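Local coordinates for esterase E25 (Uncultured bacterium, PDB 4Q05), which probably hydrolyses carboxylic esters, as a dimeric bacterial esterase of the hormone-sensitive lipase family with the alpha/beta hydrolase fold, at residues D238-Y246 against Y259-V267; A180-Y188 against L211-L219. All blocks are in the same frame, centred on the assembly; numbering follows the deposited sequence.

Interaction 2 comes first along the chain and closes before interaction 1 opens; their centres lie 22 Å apart and their nearest atoms about 7 Å, without touching. Interaction 2 pairs helices 179-194 and 206-221, which precede and follow strand 200-205 of the central mixed sheet along the chain. Interaction 1 follows strand 229-235, the next parallel neighbour of 200-205, and joins the loop leading into helix 244-248 to the start of helix 262-271. The GxSxG pattern, a probable nucleophile elbow, leads into helix 206-221 and is near both contacts: Leu211 touches its residues, and Met239 comes near without contact. One contact thus packs the sheet's helical layer, the other the loop and helix start that follow strand 229-235.

Interaction 1: D238-Y246 against Y259-V267; sequences DMSKTGDSY and YDGFLEAAV
Tyr259 packs its ring against Lys241 and Tyr246. Its OH donates a 2.7 Å hydrogen bond to Met239 O, which lies at the ring edge; the donor is tilted 16° from the carbonyl plane. With CG anti to the backbone N (chi1 178°), the ring runs out toward the Met239 carbonyl. Lys241 CG sits over one of its faces in a CH-pi contact, 3.8 Å from the centroid, while Glu264 CA lies over the opposite face. The Tyr259 ring turns its edge to the face of Tyr246 in a T-shaped pair, CD1 reaching Tyr246 CE1 at 3.5 Å with the planes at 69°. Tyr246 is itself held by its OH, bonded to Asp238 O within the carbonyl plane. A phenylalanine in place of Tyr259 would probably leave Met239 O without the hydroxyl donor that grips it. Near the backbone, a water links Tyr259 N to Tyr246 O.

Asp260 takes the extended end of Lys241: OD1 meets NZ at 2.8 Å on its syn side, a salt bridge at the partly exposed margin of the contact. Gly261 is the N-cap of helix 262-271. In this alpha/beta hydrolase the contact ties the beginning of that helix to the segment after strand 229-235; Asp244 in it forms a salt bridge with Arg301 of the second subunit. Leu263 points its CD1 at Met239 CE from 4.2 Å, and Ala140 packs against it from a loop. One helical turn on, Val267 presents both methyls to Met239. CG2 meets CE at 3.6 Å, a position Met239 reaches because its chain bends at both chi2 and chi3. CG1 lies against Met239 CB, also at 3.6 Å.

Interaction 2: A180-Y188 against L211-L219; sequences ARDDVFTVY and LTMGLVQHL
Helices 180-188 and 211-219 pass with their axes 9.9 Å apart at closest approach, at a signed crossing angle of -61°. Their CA atoms come nearest at Arg181-Leu211 and Phe185-Leu215.

The buried side of the interface is mainly apolar. Leu211 holds its two methyls against Ala180, CD1 lying 3.8 Å from Ala180 CB, and CD1 also meets Val184 CG2. Leu215 packs on three residues: a first torsion that sets CG opposite the backbone N (chi1 172°) carries the branch across to helix 180-188, where CD2 packs on Val184 CG1 at 3.5 Å and touches Tyr188 CB, and CD1 comes to Phe185 CD1 at 3.7 Å, in the plane of that ring at its edge. Further along, Leu219 CD1 approaches Tyr188 CE2 to 3.4 Å, a snug fit of methyl and ring; the hydroxyl of Tyr188 is bound to Asp225 O.

Toward the partly exposed side, His218 turns its ring edge to a face of Phe185 in a T-shaped pair, centroids 5.3 Å apart and planes at 60°. The Arg181 side chain, extended from CG to NE, crosses that of His218 at about a right angle, its NH2 3.7 Å from His218 CB. A water in the guanidinium plane accepts from Arg181 NH1 and donates to Gly214 O at 2.6 Å, bridging the two helices.

Leu215 also rests on Leu202 of strand 200-205, whereas Val187 lies on strand 114-120. Such helix pairing over a largely parallel sheet is characteristic of the alpha/beta hydrolase fold, in which helix 206-221 follows the probable nucleophile elbow containing Ser206.

Interaction 1: D238-Y246 against Y259-V267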
ATOM      1  N   ASP A 238       0.192  13.820  -7.695  1.00 24.45           N
ATOM      2  CA  ASP A 238       1.137  14.910  -7.416  1.00 26.70           C
ATOM      3  C   ASP A 238       2.258  14.850  -8.431  1.00 22.06           C
ATOM      4  O   ASP A 238       3.093  13.946  -8.380  1.00 27.20           O
ATOM      5  CB  ASP A 238       1.712  14.777  -6.000  1.00 25.61           C
ATOM      6  CG  ASP A 238       2.651  15.917  -5.630  1.00 29.21           C
ATOM      7  OD1 ASP A 238       3.009  16.732  -6.516  1.00 25.51           O
ATOM      8  OD2 ASP A 238       3.040  15.988  -4.440  1.00 24.97           O
ATOM      9  N   MET A 239       2.277  15.801  -9.363  1.00 24.47           N
ATOM     10  CA  MET A 239       3.276  15.760 -10.432  1.00 21.02           C
ATOM     11  C   MET A 239       4.476  16.673 -10.197  1.00 26.83           C
ATOM     12  O   MET A 239       5.326  16.796 -11.067  1.00 23.26           O
ATOM     13  CB  MET A 239       2.648  16.041 -11.796  1.00 24.43           C
ATOM     14  CG  MET A 239       1.495  15.088 -12.159  1.00 27.59           C
ATOM     15  SD  MET A 239       1.884  13.333 -11.884  1.00 29.03           S
ATOM     16  CE  MET A 239       3.379  13.128 -12.863  1.00 23.05           C
ATOM     17  N   SER A 240       4.540  17.326  -9.039  1.00 23.60           N
ATOM     18  CA  SER A 240       5.806  17.893  -8.602  1.00 26.28           C
ATOM     19  C   SER A 240       6.644  16.691  -8.234  1.00 28.36           C
ATOM     20  O   SER A 240       6.112  15.591  -8.093  1.00 27.39           O
ATOM     21  CB  SER A 240       5.632  18.816  -7.389  1.00 25.89           C
ATOM     22  OG  SER A 240       5.210  18.091  -6.248  1.00 26.71           O
ATOM     23  N   LYS A 241       7.947  16.877  -8.069  1.00 26.25           N
ATOM     24  CA  LYS A 241       8.779  15.758  -7.692  1.00 25.60           C
ATOM     25  C   LYS A 241       8.726  15.597  -6.180  1.00 29.54           C
ATOM     26  O   LYS A 241       9.730  15.725  -5.474  1.00 28.39           O
ATOM     27  CB  LYS A 241      10.211  15.910  -8.205  1.00 30.43           C
ATOM     28  CG  LYS A 241      10.922  14.568  -8.318  1.00 27.33           C
ATOM     29  CD  LYS A 241      12.326  14.700  -8.865  1.00 27.46           C
ATOM     30  CE  LYS A 241      13.020  13.336  -8.875  1.00 32.37           C
ATOM     31  NZ  LYS A 241      14.426  13.455  -9.357  1.00 33.69           N
ATOM     32  N   THR A 242       7.522  15.324  -5.696  1.00 24.75           N
ATOM     33  CA  THR A 242       7.299  15.116  -4.284  1.00 27.55           C
ATOM     34  C   THR A 242       6.706  13.730  -4.135  1.00 28.19           C
ATOM     35  O   THR A 242       5.682  13.430  -4.741  1.00 23.04           O
ATOM     36  CB  THR A 242       6.306  16.139  -3.731  1.00 25.71           C
ATOM     37  OG1 THR A 242       6.729  17.460  -4.088  1.00 28.56           O
ATOM     38  CG2 THR A 242       6.187  16.013  -2.204  1.00 24.45           C
ATOM     39  N   GLY A 243       7.367  12.893  -3.345  1.00 26.94           N
ATOM     40  CA  GLY A 243       6.940  11.525  -3.141  1.00 25.90           C
ATOM     41  C   GLY A 243       8.149  10.614  -3.086  1.00 24.61           C
ATOM     42  O   GLY A 243       8.950  10.586  -4.021  1.00 25.69           O
ATOM     43  N   ASP A 244       8.294   9.893  -1.976  1.00 21.50           N
ATOM     44  CA  ASP A 244       9.389   8.947  -1.792  1.00 24.02           C
ATOM     45  C   ASP A 244       9.659   8.116  -3.047  1.00 23.70           C
ATOM     46  O   ASP A 244      10.807   7.942  -3.452  1.00 24.76           O
ATOM     47  CB  ASP A 244       9.071   7.999  -0.631  1.00 20.44           C
ATOM     48  CG  ASP A 244       9.554   8.525   0.715  1.00 26.62           C
ATOM     49  OD1 ASP A 244      10.101   9.643   0.771  1.00 26.49           O
ATOM     50  OD2 ASP A 244       9.381   7.808   1.724  1.00 25.96           O
ATOM     51  N   SER A 245       8.599   7.588  -3.649  1.00 21.39           N
ATOM     52  CA  SER A 245       8.779   6.644  -4.744  1.00 23.01           C
ATOM     53  C   SER A 245       9.468   7.271  -5.955  1.00 22.29           C
ATOM     54  O   SER A 245      10.155   6.581  -6.704  1.00 23.20           O
ATOM     55  CB  SER A 245       7.447   5.984  -5.142  1.00 21.30           C
ATOM     56  OG  SER A 245       6.464   6.941  -5.543  1.00 22.42           O
ATOM     57  N   TYR A 246       9.278   8.568  -6.162  1.00 22.42           N
ATOM     58  CA  TYR A 246      10.031   9.259  -7.217  1.00 25.70           C
ATOM     59  C   TYR A 246      11.532   9.058  -7.022  1.00 26.78           C
ATOM     60  O   TYR A 246      12.294   9.010  -7.978  1.00 24.36           O
ATOM     61  CB  TYR A 246       9.732  10.758  -7.201  1.00 23.58           C
ATOM     62  CG  TYR A 246       8.451  11.171  -7.881  1.00 24.92           C
ATOM     63  CD1 TYR A 246       8.096  10.649  -9.119  1.00 24.61           C
ATOM     64  CD2 TYR A 246       7.608  12.104  -7.298  1.00 24.10           C
ATOM     65  CE1 TYR A 246       6.928  11.055  -9.765  1.00 26.42           C
ATOM     66  CE2 TYR A 246       6.438  12.514  -7.930  1.00 25.58           C
ATOM     67  CZ  TYR A 246       6.112  11.982  -9.165  1.00 26.21           C
ATOM     68  OH  TYR A 246       4.963  12.373  -9.789  1.00 26.99           O
ATOM     69  N   TYR A 259      11.524  10.377 -13.020  1.00 25.15           N
ATOM     70  CA  TYR A 259      10.776  11.607 -13.162  1.00 25.80           C
ATOM     71  C   TYR A 259      11.533  12.561 -14.080  1.00 29.49           C
ATOM     72  O   TYR A 259      10.924  13.299 -14.852  1.00 28.72           O
ATOM     73  CB  TYR A 259      10.617  12.246 -11.794  1.00 28.34           C
ATOM     74  CG  TYR A 259       9.894  13.570 -11.786  1.00 26.41           C
ATOM     75  CD1 TYR A 259       8.518  13.624 -11.620  1.00 27.13           C
ATOM     76  CD2 TYR A 259      10.589  14.767 -11.910  1.00 23.60           C
ATOM     77  CE1 TYR A 259       7.846  14.838 -11.594  1.00 27.88           C
ATOM     78  CE2 TYR A 259       9.930  15.987 -11.888  1.00 27.49           C
ATOM     79  CZ  TYR A 259       8.557  16.014 -11.734  1.00 25.88           C
ATOM     80  OH  TYR A 259       7.884  17.215 -11.702  1.00 29.19           O
ATOM     81  N   ASP A 260      12.861  12.534 -13.990  1.00 26.63           N
ATOM     82  CA  ASP A 260      13.706  13.506 -14.684  1.00 30.21           C
ATOM     83  C   ASP A 260      13.671  13.293 -16.183  1.00 31.82           C
ATOM     84  O   ASP A 260      13.572  12.167 -16.646  1.00 28.95           O
ATOM     85  CB  ASP A 260      15.162  13.412 -14.221  1.00 31.79           C
ATOM     86  CG  ASP A 260      15.312  13.523 -12.710  1.00 41.86           C
ATOM     87  OD1 ASP A 260      14.509  14.236 -12.058  1.00 35.47           O
ATOM     88  OD2 ASP A 260      16.250  12.892 -12.182  1.00 48.87           O
ATOM     89  N   GLY A 261      13.782  14.385 -16.930  1.00 29.83           N
ATOM     90  CA  GLY A 261      13.749  14.316 -18.377  1.00 31.66           C
ATOM     91  C   GLY A 261      12.323  14.367 -18.893  1.00 29.96           C
ATOM     92  O   GLY A 261      11.604  15.352 -18.688  1.00 25.82           O
ATOM     93  N   PHE A 262      11.913  13.295 -19.559  1.00 25.97           N
ATOM     94  CA  PHE A 262      10.628  13.269 -20.239  1.00 26.16           C
ATOM     95  C   PHE A 262       9.431  13.561 -19.339  1.00 25.71           C
ATOM     96  O   PHE A 262       8.593  14.415 -19.656  1.00 25.81           O
ATOM     97  CB  PHE A 262      10.410  11.942 -20.961  1.00 27.05           C
ATOM     98  CG  PHE A 262       9.100  11.879 -21.669  1.00 27.70           C
ATOM     99  CD1 PHE A 262       8.931  12.512 -22.887  1.00 26.40           C
ATOM    100  CD2 PHE A 262       8.016  11.243 -21.094  1.00 26.56           C
ATOM    101  CE1 PHE A 262       7.711  12.483 -23.540  1.00 26.95           C
ATOM    102  CE2 PHE A 262       6.792  11.213 -21.740  1.00 28.34           C
ATOM    103  CZ  PHE A 262       6.643  11.840 -22.972  1.00 26.78           C
ATOM    104  N   LEU A 263       9.336  12.849 -18.222  1.00 29.45           N
ATOM    105  CA  LEU A 263       8.142  12.963 -17.397  1.00 25.13           C
ATOM    106  C   LEU A 263       7.995  14.390 -16.908  1.00 24.28           C
ATOM    107  O   LEU A 263       6.928  14.973 -17.013  1.00 23.90           O
ATOM    108  CB  LEU A 263       8.184  11.988 -16.221  1.00 22.03           C
ATOM    109  CG  LEU A 263       6.960  12.030 -15.312  1.00 23.03           C
ATOM    110  CD1 LEU A 263       5.674  11.891 -16.141  1.00 24.81           C
ATOM    111  CD2 LEU A 263       7.035  10.952 -14.213  1.00 24.27           C
ATOM    112  N   GLU A 264       9.077  14.968 -16.400  1.00 24.68           N
ATOM    113  CA  GLU A 264       9.000  16.354 -15.958  1.00 27.03           C
ATOM    114  C   GLU A 264       8.592  17.285 -17.105  1.00 26.41           C
ATOM    115  O   GLU A 264       7.783  18.192 -16.927  1.00 29.10           O
ATOM    116  CB  GLU A 264      10.320  16.827 -15.331  1.00 29.23           C
ATOM    117  CG  GLU A 264      10.247  18.306 -14.976  1.00 35.60           C
ATOM    118  CD  GLU A 264      11.445  18.825 -14.202  1.00 38.03           C
ATOM    119  OE1 GLU A 264      12.436  18.080 -14.037  1.00 36.83           O
ATOM    120  OE2 GLU A 264      11.379  19.993 -13.757  1.00 40.46           O
ATOM    121  N   ALA A 265       9.155  17.051 -18.284  1.00 28.84           N
ATOM    122  CA  ALA A 265       8.831  17.868 -19.447  1.00 24.74           C
ATOM    123  C   ALA A 265       7.346  17.754 -19.757  1.00 24.99           C
ATOM    124  O   ALA A 265       6.679  18.761 -20.020  1.00 24.96           O
ATOM    125  CB  ALA A 265       9.663  17.441 -20.648  1.00 23.78           C
ATOM    126  N   ALA A 266       6.819  16.531 -19.719  1.00 24.56           N
ATOM    127  CA  ALA A 266       5.398  16.321 -19.975  1.00 24.61           C
ATOM    128  C   ALA A 266       4.552  17.026 -18.920  1.00 26.40           C
ATOM    129  O   ALA A 266       3.544  17.669 -19.230  1.00 25.48           O
ATOM    130  CB  ALA A 266       5.067  14.828 -20.010  1.00 25.71           C
ATOM    131  N   VAL A 267       4.976  16.910 -17.670  1.00 26.70           N
ATOM    132  CA  VAL A 267       4.252  17.544 -16.583  1.00 22.83           C
ATOM    133  C   VAL A 267       4.221  19.052 -16.830  1.00 24.13           C
ATOM    134  O   VAL A 267       3.159  19.679 -16.791  1.00 23.45           O
ATOM    135  CB  VAL A 267       4.904  17.224 -15.231  1.00 23.72           C
ATOM    136  CG1 VAL A 267       4.353  18.141 -14.128  1.00 22.58           C
ATOM    137  CG2 VAL A 267       4.700  15.755 -14.888  1.00 24.57           C
TER
HETATM  138  O   HOH W   1      12.806  10.023 -10.543  1.00 27.07           O

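Interaction 2: A180-Y188 against L211-L219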
ATOM      1  N   ALA A 180      -8.351  18.973 -22.093  1.00 30.53           N
ATOM      2  CA  ALA A 180      -8.662  17.619 -21.634  1.00 26.61           C
ATOM      3  C   ALA A 180      -9.703  17.652 -20.519  1.00 26.86           C
ATOM      4  O   ALA A 180     -10.696  16.930 -20.550  1.00 24.51           O
ATOM      5  CB  ALA A 180      -7.383  16.887 -21.159  1.00 25.71           C
ATOM      6  N   ARG A 181      -9.460  18.494 -19.524  1.00 29.58           N
ATOM      7  CA  ARG A 181     -10.418  18.697 -18.448  1.00 31.28           C
ATOM      8  C   ARG A 181     -11.801  18.985 -19.024  1.00 31.49           C
ATOM      9  O   ARG A 181     -12.796  18.372 -18.621  1.00 29.84           O
ATOM     10  CB  ARG A 181      -9.940  19.861 -17.580  1.00 34.50           C
ATOM     11  CG  ARG A 181     -10.967  20.504 -16.652  1.00 37.91           C
ATOM     12  CD  ARG A 181     -10.313  21.716 -15.991  1.00 41.58           C
ATOM     13  NE  ARG A 181     -11.086  22.247 -14.877  1.00 46.21           N
ATOM     14  CZ  ARG A 181     -10.917  21.893 -13.605  1.00 51.86           C
ATOM     15  NH1 ARG A 181      -9.992  20.994 -13.266  1.00 38.21           N
ATOM     16  NH2 ARG A 181     -11.681  22.439 -12.670  1.00 56.78           N
ATOM     17  N   ASP A 182     -11.859  19.917 -19.971  1.00 30.34           N
ATOM     18  CA  ASP A 182     -13.131  20.312 -20.581  1.00 32.62           C
ATOM     19  C   ASP A 182     -13.828  19.127 -21.240  1.00 27.31           C
ATOM     20  O   ASP A 182     -15.035  18.924 -21.068  1.00 28.54           O
ATOM     21  CB  ASP A 182     -12.923  21.431 -21.619  1.00 27.35           C
ATOM     22  CG  ASP A 182     -12.562  22.773 -20.980  1.00 36.25           C
ATOM     23  OD1 ASP A 182     -12.747  22.934 -19.752  1.00 35.90           O
ATOM     24  OD2 ASP A 182     -12.089  23.664 -21.715  1.00 36.25           O
ATOM     25  N   ASP A 183     -13.062  18.353 -22.002  1.00 25.55           N
ATOM     26  CA  ASP A 183     -13.599  17.174 -22.670  1.00 23.44           C
ATOM     27  C   ASP A 183     -14.185  16.163 -21.708  1.00 27.17           C
ATOM     28  O   ASP A 183     -15.280  15.628 -21.939  1.00 27.62           O
ATOM     29  CB  ASP A 183     -12.535  16.501 -23.527  1.00 24.64           C
ATOM     30  CG  ASP A 183     -12.214  17.302 -24.770  1.00 29.81           C
ATOM     31  OD1 ASP A 183     -12.909  18.314 -24.997  1.00 29.64           O
ATOM     32  OD2 ASP A 183     -11.283  16.915 -25.508  1.00 31.00           O
ATOM     33  N   VAL A 184     -13.474  15.889 -20.624  1.00 26.52           N
ATOM     34  CA  VAL A 184     -14.015  14.944 -19.664  1.00 25.40           C
ATOM     35  C   VAL A 184     -15.303  15.496 -19.061  1.00 27.34           C
ATOM     36  O   VAL A 184     -16.309  14.798 -18.980  1.00 26.78           O
ATOM     37  CB  VAL A 184     -12.996  14.564 -18.581  1.00 27.33           C
ATOM     38  CG1 VAL A 184     -13.651  13.690 -17.546  1.00 30.01           C
ATOM     39  CG2 VAL A 184     -11.820  13.832 -19.227  1.00 24.70           C
ATOM     40  N   PHE A 185     -15.289  16.765 -18.680  1.00 29.64           N
ATOM     41  CA  PHE A 185     -16.497  17.381 -18.136  1.00 29.40           C
ATOM     42  C   PHE A 185     -17.658  17.329 -19.135  1.00 30.80           C
ATOM     43  O   PHE A 185     -18.791  17.013 -18.774  1.00 29.56           O
ATOM     44  CB  PHE A 185     -16.207  18.820 -17.724  1.00 30.52           C
ATOM     45  CG  PHE A 185     -17.399  19.541 -17.174  1.00 35.16           C
ATOM     46  CD1 PHE A 185     -17.867  19.258 -15.906  1.00 39.39           C
ATOM     47  CD2 PHE A 185     -18.048  20.503 -17.926  1.00 39.98           C
ATOM     48  CE1 PHE A 185     -18.967  19.920 -15.392  1.00 45.33           C
ATOM     49  CE2 PHE A 185     -19.149  21.172 -17.419  1.00 44.19           C
ATOM     50  CZ  PHE A 185     -19.604  20.881 -16.148  1.00 39.40           C
ATOM     51  N   THR A 186     -17.362  17.625 -20.397  1.00 27.87           N
ATOM     52  CA  THR A 186     -18.383  17.631 -21.446  1.00 30.27           C
ATOM     53  C   THR A 186     -19.069  16.284 -21.557  1.00 26.43           C
ATOM     54  O   THR A 186     -20.293  16.197 -21.584  1.00 28.09           O
ATOM     55  CB  THR A 186     -17.763  17.998 -22.816  1.00 27.19           C
ATOM     56  OG1 THR A 186     -17.362  19.369 -22.801  1.00 31.87           O
ATOM     57  CG2 THR A 186     -18.755  17.794 -23.939  1.00 27.21           C
ATOM     58  N   VAL A 187     -18.275  15.219 -21.606  1.00 27.20           N
ATOM     59  CA  VAL A 187     -18.846  13.888 -21.717  1.00 25.11           C
ATOM     60  C   VAL A 187     -19.634  13.537 -20.464  1.00 24.36           C
ATOM     61  O   VAL A 187     -20.743  12.999 -20.538  1.00 27.49           O
ATOM     62  CB  VAL A 187     -17.758  12.826 -21.971  1.00 28.47           C
ATOM     63  CG1 VAL A 187     -18.340  11.424 -21.833  1.00 26.16           C
ATOM     64  CG2 VAL A 187     -17.164  13.020 -23.344  1.00 25.88           C
ATOM     65  N   TYR A 188     -19.072  13.851 -19.306  1.00 25.78           N
ATOM     66  CA  TYR A 188     -19.770  13.562 -18.054  1.00 30.55           C
ATOM     67  C   TYR A 188     -21.133  14.270 -17.983  1.00 32.95           C
ATOM     68  O   TYR A 188     -22.143  13.651 -17.648  1.00 28.22           O
ATOM     69  CB  TYR A 188     -18.915  13.953 -16.850  1.00 30.56           C
ATOM     70  CG  TYR A 188     -19.513  13.532 -15.531  1.00 29.89           C
ATOM     71  CD1 TYR A 188     -19.460  12.202 -15.120  1.00 31.98           C
ATOM     72  CD2 TYR A 188     -20.132  14.457 -14.699  1.00 30.14           C
ATOM     73  CE1 TYR A 188     -20.008  11.803 -13.917  1.00 28.87           C
ATOM     74  CE2 TYR A 188     -20.678  14.072 -13.492  1.00 29.89           C
ATOM     75  CZ  TYR A 188     -20.607  12.741 -13.104  1.00 28.64           C
ATOM     76  OH  TYR A 188     -21.148  12.340 -11.903  1.00 33.35           O
ATOM     77  N   LEU A 211      -6.999  13.875 -14.310  1.00 30.76           N
ATOM     78  CA  LEU A 211      -8.213  14.562 -14.779  1.00 28.10           C
ATOM     79  C   LEU A 211      -9.429  14.118 -13.985  1.00 26.66           C
ATOM     80  O   LEU A 211     -10.311  14.919 -13.678  1.00 27.62           O
ATOM     81  CB  LEU A 211      -8.478  14.283 -16.259  1.00 27.22           C
ATOM     82  CG  LEU A 211      -7.409  14.723 -17.251  1.00 29.64           C
ATOM     83  CD1 LEU A 211      -7.744  14.147 -18.624  1.00 26.55           C
ATOM     84  CD2 LEU A 211      -7.276  16.254 -17.273  1.00 29.34           C
ATOM     85  N   THR A 212      -9.482  12.833 -13.658  1.00 24.74           N
ATOM     86  CA  THR A 212     -10.610  12.308 -12.894  1.00 29.85           C
ATOM     87  C   THR A 212     -10.706  13.010 -11.538  1.00 28.60           C
ATOM     88  O   THR A 212     -11.761  13.501 -11.144  1.00 27.61           O
ATOM     89  CB  THR A 212     -10.505  10.777 -12.727  1.00 24.97           C
ATOM     90  OG1 THR A 212     -10.772  10.162 -13.990  1.00 25.65           O
ATOM     91  CG2 THR A 212     -11.520  10.263 -11.717  1.00 24.52           C
ATOM     92  N   MET A 213      -9.591  13.070 -10.830  1.00 25.64           N
ATOM     93  CA  MET A 213      -9.571  13.760  -9.548  1.00 26.68           C
ATOM     94  C   MET A 213      -9.964  15.235  -9.708  1.00 28.34           C
ATOM     95  O   MET A 213     -10.758  15.765  -8.933  1.00 25.36           O
ATOM     96  CB  MET A 213      -8.188  13.633  -8.899  1.00 23.54           C
ATOM     97  CG  MET A 213      -7.835  12.190  -8.496  1.00 22.59           C
ATOM     98  SD  MET A 213      -6.170  12.122  -7.810  1.00 25.42           S
ATOM     99  CE  MET A 213      -6.401  12.978  -6.243  1.00 20.72           C
ATOM    100  N   GLY A 214      -9.399  15.898 -10.714  1.00 27.93           N
ATOM    101  CA  GLY A 214      -9.713  17.297 -10.949  1.00 28.04           C
ATOM    102  C   GLY A 214     -11.175  17.510 -11.286  1.00 28.50           C
ATOM    103  O   GLY A 214     -11.808  18.449 -10.808  1.00 30.16           O
ATOM    104  N   LEU A 215     -11.726  16.629 -12.112  1.00 25.54           N
ATOM    105  CA  LEU A 215     -13.144  16.705 -12.449  1.00 27.02           C
ATOM    106  C   LEU A 215     -14.028  16.558 -11.217  1.00 30.94           C
ATOM    107  O   LEU A 215     -14.970  17.327 -11.011  1.00 29.24           O
ATOM    108  CB  LEU A 215     -13.523  15.616 -13.444  1.00 29.70           C
ATOM    109  CG  LEU A 215     -15.037  15.555 -13.664  1.00 33.66           C
ATOM    110  CD1 LEU A 215     -15.526  16.863 -14.281  1.00 36.75           C
ATOM    111  CD2 LEU A 215     -15.406  14.378 -14.545  1.00 35.65           C
ATOM    112  N   VAL A 216     -13.744  15.552 -10.396  1.00 27.38           N
ATOM    113  CA  VAL A 216     -14.587  15.318  -9.235  1.00 28.68           C
ATOM    114  C   VAL A 216     -14.560  16.532  -8.302  1.00 28.07           C
ATOM    115  O   VAL A 216     -15.576  16.894  -7.733  1.00 28.31           O
ATOM    116  CB  VAL A 216     -14.189  14.034  -8.480  1.00 28.56           C
ATOM    117  CG1 VAL A 216     -15.014  13.892  -7.204  1.00 28.45           C
ATOM    118  CG2 VAL A 216     -14.393  12.827  -9.380  1.00 23.63           C
ATOM    119  N   GLN A 217     -13.395  17.150  -8.149  1.00 25.52           N
ATOM    120  CA  GLN A 217     -13.277  18.344  -7.323  1.00 30.84           C
ATOM    121  C   GLN A 217     -14.144  19.483  -7.868  1.00 33.49           C
ATOM    122  O   GLN A 217     -14.825  20.178  -7.115  1.00 36.89           O
ATOM    123  CB  GLN A 217     -11.809  18.768  -7.218  1.00 29.21           C
ATOM    124  CG  GLN A 217     -11.017  17.843  -6.306  1.00 29.10           C
ATOM    125  CD  GLN A 217      -9.529  17.992  -6.465  1.00 30.47           C
ATOM    126  OE1 GLN A 217      -9.036  18.273  -7.552  1.00 30.02           O
ATOM    127  NE2 GLN A 217      -8.803  17.790  -5.386  1.00 30.60           N
ATOM    128  N   HIS A 218     -14.120  19.644  -9.185  1.00 34.44           N
ATOM    129  CA  HIS A 218     -14.955  20.622  -9.876  1.00 35.54           C
ATOM    130  C   HIS A 218     -16.442  20.328  -9.644  1.00 40.94           C
ATOM    131  O   HIS A 218     -17.200  21.206  -9.220  1.00 38.62           O
ATOM    132  CB  HIS A 218     -14.625  20.607 -11.370  1.00 38.56           C
ATOM    133  CG  HIS A 218     -15.352  21.646 -12.170  1.00 53.18           C
ATOM    134  ND1 HIS A 218     -15.469  22.959 -11.762  1.00 53.21           N
ATOM    135  CD2 HIS A 218     -15.983  21.569 -13.368  1.00 51.81           C
ATOM    136  CE1 HIS A 218     -16.149  23.641 -12.666  1.00 54.12           C
ATOM    137  NE2 HIS A 218     -16.470  22.821 -13.652  1.00 57.74           N
ATOM    138  N   LEU A 219     -16.851  19.086  -9.897  1.00 29.63           N
ATOM    139  CA  LEU A 219     -18.235  18.670  -9.663  1.00 30.89           C
ATOM    140  C   LEU A 219     -18.697  18.972  -8.246  1.00 39.51           C
ATOM    141  O   LEU A 219     -19.821  19.432  -8.034  1.00 38.45           O
ATOM    142  CB  LEU A 219     -18.422  17.179  -9.935  1.00 30.93           C
ATOM    143  CG  LEU A 219     -18.111  16.680 -11.339  1.00 35.18           C
ATOM    144  CD1 LEU A 219     -18.198  15.159 -11.381  1.00 27.18           C
ATOM    145  CD2 LEU A 219     -19.048  17.315 -12.357  1.00 31.07           C
TER
HETATM  146  O   HOH W   2     -10.444  20.704 -10.533  1.00 38.61           O